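Local coordinates for processed glycerol phosphate lipoteichoic acid synthase 2 (Bacillus subtilis, PDB 2W8D), which is the C-terminal domain of a lipoteichoic acid synthase, built on the alkaline phosphatase-like sulfatase fold and carrying a magnesium ion, at residues K172-F175 and K176-P180; S234-Q237 and F238-L242. All blocks are in the same frame, centred on the assembly; numbering follows the deposited sequence.

Overall arrangement
Contacts 1 and 2 are short stretches, each of two to three turns, of two neighbouring helices, 171-183 and 219-244, with their centres about 10 Å apart and on the same side of the chain's centre. Helix 219-244 lies against strands 33-39 and 251-257 of the large mixed sheet, and helix 171-183 packs beside it. The two stretches are joined at the surface by a salt bridge, Lys176 NZ to Asp241 OD2 at 2.8 Å, and deeper down by the stacked rings of Phe175 and Phe238. Neither stretch reaches the metal site: the magnesium ion is about 13 Å from the side chain of Phe174 and about 14 Å from that of Ile235.

Contact 1. Residues K172-F175 and K176-P180; sequences KPFF and KESMP
Lys172 O accepts the amide of Lys176 at 3.2 Å (N to O), an ordinary turn of helix 171-183, while the lysine's own side chain runs off, nearly extended, to Gln233. Pro173 follows with the straighter bond of the two, its O taking Glu177 N at an N-H...O angle of 170°. The Glu177 chain, extended beyond CG, runs past the same carbonyl, and OE2 comes to 3.9 Å from Pro173 CB; its other oxygen, OE1, is held by the backbone N of Asp158.

Phe174 is gripped twice by one residue. Its O receives Ser178 N at 3.1 Å and Ser178 OG at 2.8 Å, from opposite faces of the carbonyl plane, the hydroxyl standing 36° out of it. With CG trans to the backbone N (chi1 157°), the Phe174 ring swings to the side where that hydroxyl sits, and Ser178 OG lies over one face near the rim, 3.6 Å from CE1. Phe175 O meets the bent selenomethionine chain of Met179, whose SE approaches to 3.5 Å.

Ser178 OG also hydrogen-bonds Tyr157 OH, and Phe129 and Phe193 of the sheet pack around this corner. The buried hydroxyl is therefore satisfied by a backbone carbonyl and a tyrosine, which should restrict its rotation beside the Phe174 ring.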
# COMPACT_ATOMS: atom_id res chain seq x y z
N LYS A 172 12.06 14.21 5.57
CA LYS A 172 12.81 14.40 6.84
C LYS A 172 12.16 15.37 7.83
O LYS A 172 11.88 14.95 8.94
CB LYS A 172 14.30 14.73 6.63
CG LYS A 172 15.15 13.50 6.24
CD LYS A 172 16.62 13.85 6.15
CE LYS A 172 17.42 12.76 5.47
NZ LYS A 172 18.79 13.26 5.07
N PRO A 173 11.88 16.63 7.44
CA PRO A 173 11.13 17.51 8.37
C PRO A 173 9.66 17.12 8.56
O PRO A 173 9.08 17.38 9.61
CB PRO A 173 11.25 18.90 7.74
CG PRO A 173 11.59 18.65 6.31
CD PRO A 173 12.36 17.37 6.26
N PHE A 174 9.05 16.50 7.55
CA PHE A 174 7.67 16.04 7.70
C PHE A 174 7.61 15.02 8.84
O PHE A 174 6.77 15.14 9.71
CB PHE A 174 7.13 15.48 6.38
CG PHE A 174 6.00 14.52 6.54
CD1 PHE A 174 4.74 14.97 6.87
CD2 PHE A 174 6.21 13.16 6.38
CE1 PHE A 174 3.69 14.07 7.02
CE2 PHE A 174 5.17 12.26 6.54
CZ PHE A 174 3.91 12.72 6.85
N PHE A 175 8.52 14.05 8.86
CA PHE A 175 8.56 13.09 9.96
C PHE A 175 8.93 13.67 11.34
O PHE A 175 8.37 13.22 12.35
CB PHE A 175 9.45 11.90 9.64
CG PHE A 175 8.81 10.90 8.73
CD1 PHE A 175 7.62 10.29 9.07
CD2 PHE A 175 9.44 10.55 7.51
CE1 PHE A 175 7.05 9.35 8.22
CE2 PHE A 175 8.89 9.62 6.69
CZ PHE A 175 7.68 9.02 7.01
N LYS A 176 9.83 14.64 11.41
CA LYS A 176 10.17 15.28 12.67
C LYS A 176 8.96 15.95 13.31
O LYS A 176 8.64 15.70 14.47
CB LYS A 176 11.23 16.36 12.45
CG LYS A 176 12.58 16.10 13.11
CD LYS A 176 12.48 15.83 14.60
CE LYS A 176 13.82 15.27 15.09
NZ LYS A 176 14.08 13.91 14.54
N GLU A 177 8.33 16.82 12.52
CA GLU A 177 7.16 17.61 12.91
C GLU A 177 5.91 16.79 13.25
O GLU A 177 5.10 17.20 14.10
CB GLU A 177 6.88 18.68 11.84
CG GLU A 177 7.71 19.95 12.08
CD GLU A 177 7.86 20.82 10.84
OE1 GLU A 177 6.92 21.57 10.52
OE2 GLU A 177 8.94 20.79 10.21
N SER A 178 5.79 15.61 12.63
CA SER A 178 4.70 14.70 12.95
C SER A 178 4.77 14.06 14.34
O SER A 178 3.73 13.65 14.87
CB SER A 178 4.58 13.60 11.89
OG SER A 178 4.35 14.14 10.59
N MSE A 179 5.95 13.98 14.94
CA MSE A 179 6.12 13.35 16.27
C MSE A 179 5.18 13.89 17.36
O MSE A 179 4.35 13.12 17.85
CB MSE A 179 7.58 13.31 16.74
CG MSE A 179 8.52 12.51 15.80
SE MSE A 179 7.79 10.87 14.91
CE MSE A 179 7.72 9.67 16.46
N PRO A 180 5.26 15.20 17.71
CA PRO A 180 4.35 15.69 18.77
C PRO A 180 2.88 15.55 18.39
O PRO A 180 2.03 15.37 19.24
CB PRO A 180 4.72 17.17 18.94
CG PRO A 180 5.56 17.52 17.74
CD PRO A 180 6.20 16.24 17.26

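Contact 2. Residues S234-Q237 and F238-L242; sequences SIEQ and FFNDL
Ile235 O draws in Phe239 N at 2.8 Å, the shortest of four successive backbone bonds that carry helix 219-244 through this stretch; the bond is nearly straight, with an N-H...O angle of 170°. The side chains of the same pair travel together. Ile235 directs its CG2 branch, trans to the backbone N, along the helix, where it rests 3.8 Å from both CD1 and CE1 of Phe239, and the two groups lie side by side. Both face the sheet, touching Met255 of strand 251-257, while Phe59 of helix 58-65 meets the Phe239 ring edge-to-face.

One residue on, Glu236 O accepts Asn240 N at 2.9 Å. Their side chains also run alongside each other, but the meeting is carbon to nitrogen, Glu236 CG to Asn240 ND2 at 3.8 Å, and the carboxylate and amide planes are turned 53° apart. Gln237 and Asp241 instead pass each other at a slant: Gln237 NE2 stays 4.0 Å from Asp241 OD2, too far for a hydrogen bond. Each looks to helix 171-183, OD2 forming a salt bridge with Lys176 NZ and Gln237 NE2 a weak hydrogen bond with Lys172 O.

Phe238, bonded through its N to Ser234 O at 3.0 Å, sends its ring inward, with Leu242 CD1 3.8 Å above one face toward the rim. The ring stacks with Phe175 and also meets Phe193. Ile235, Phe238, Phe239 and Leu242 face the sheet and its neighbours, and the partly exposed Glu236, Gln237, Asn240 and Asp241 lie away from it, largely the pattern of an amphipathic helix laid on the central sheet of an alpha/beta fold of the alkaline phosphatase clan.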
# COMPACT_ATOMS: atom_id res chain seq x y z
N SER A 234 14.89 8.93 5.87
CA SER A 234 13.69 9.43 6.52
C SER A 234 12.99 8.35 7.32
O SER A 234 12.48 8.62 8.39
CB SER A 234 12.68 9.95 5.48
OG SER A 234 13.23 10.96 4.64
N ILE A 235 12.93 7.13 6.79
CA ILE A 235 12.27 6.03 7.49
C ILE A 235 13.10 5.66 8.73
O ILE A 235 12.55 5.46 9.82
CB ILE A 235 12.07 4.78 6.60
CG1 ILE A 235 11.17 5.10 5.40
CG2 ILE A 235 11.55 3.58 7.44
CD1 ILE A 235 9.96 5.96 5.77
N GLU A 236 14.41 5.57 8.53
CA GLU A 236 15.37 5.39 9.64
C GLU A 236 15.15 6.39 10.77
O GLU A 236 14.98 6.00 11.93
CB GLU A 236 16.84 5.45 9.14
CG GLU A 236 17.89 5.46 10.29
CD GLU A 236 19.34 5.51 9.83
OE1 GLU A 236 19.63 5.97 8.70
OE2 GLU A 236 20.22 5.10 10.62
N GLN A 237 15.11 7.68 10.44
CA GLN A 237 14.86 8.71 11.48
C GLN A 237 13.50 8.46 12.15
O GLN A 237 13.42 8.38 13.36
CB GLN A 237 14.98 10.13 10.90
CG GLN A 237 14.38 11.24 11.76
CD GLN A 237 13.65 12.29 10.92
OE1 GLN A 237 14.21 12.82 9.97
NE2 GLN A 237 12.37 12.58 11.27
N PHE A 238 12.45 8.30 11.37
CA PHE A 238 11.11 7.97 11.91
C PHE A 238 11.14 6.79 12.91
O PHE A 238 10.57 6.89 14.01
CB PHE A 238 10.15 7.69 10.77
CG PHE A 238 8.71 7.54 11.17
CD1 PHE A 238 8.09 8.48 12.03
CD2 PHE A 238 7.94 6.51 10.63
CE1 PHE A 238 6.71 8.36 12.36
CE2 PHE A 238 6.55 6.39 10.95
CZ PHE A 238 5.93 7.32 11.82
N PHE A 239 11.79 5.70 12.52
CA PHE A 239 11.98 4.55 13.41
C PHE A 239 12.77 4.89 14.67
O PHE A 239 12.37 4.49 15.75
CB PHE A 239 12.68 3.40 12.67
CG PHE A 239 11.74 2.43 12.00
CD1 PHE A 239 10.77 2.86 11.13
CD2 PHE A 239 11.86 1.07 12.23
CE1 PHE A 239 9.93 1.95 10.50
CE2 PHE A 239 11.01 0.17 11.61
CZ PHE A 239 10.08 0.59 10.75
N ASN A 240 13.88 5.62 14.55
CA ASN A 240 14.63 6.03 15.75
C ASN A 240 13.72 6.78 16.71
O ASN A 240 13.67 6.48 17.89
CB ASN A 240 15.85 6.90 15.42
CG ASN A 240 16.96 6.14 14.71
OD1 ASN A 240 17.23 4.96 14.98
ND2 ASN A 240 17.63 6.82 13.79
N ASP A 241 12.98 7.75 16.18
CA ASP A 241 12.03 8.54 17.00
C ASP A 241 10.87 7.72 17.56
O ASP A 241 10.45 7.95 18.68
CB ASP A 241 11.54 9.78 16.25
CG ASP A 241 12.62 10.84 16.06
OD1 ASP A 241 13.68 10.77 16.72
OD2 ASP A 241 12.43 11.76 15.23
N LEU A 242 10.37 6.74 16.81
CA LEU A 242 9.34 5.85 17.37
C LEU A 242 9.85 5.02 18.57
O LEU A 242 9.06 4.54 19.40
CB LEU A 242 8.78 4.94 16.29
CG LEU A 242 7.89 5.57 15.20
CD1 LEU A 242 7.47 4.53 14.20
CD2 LEU A 242 6.67 6.19 15.83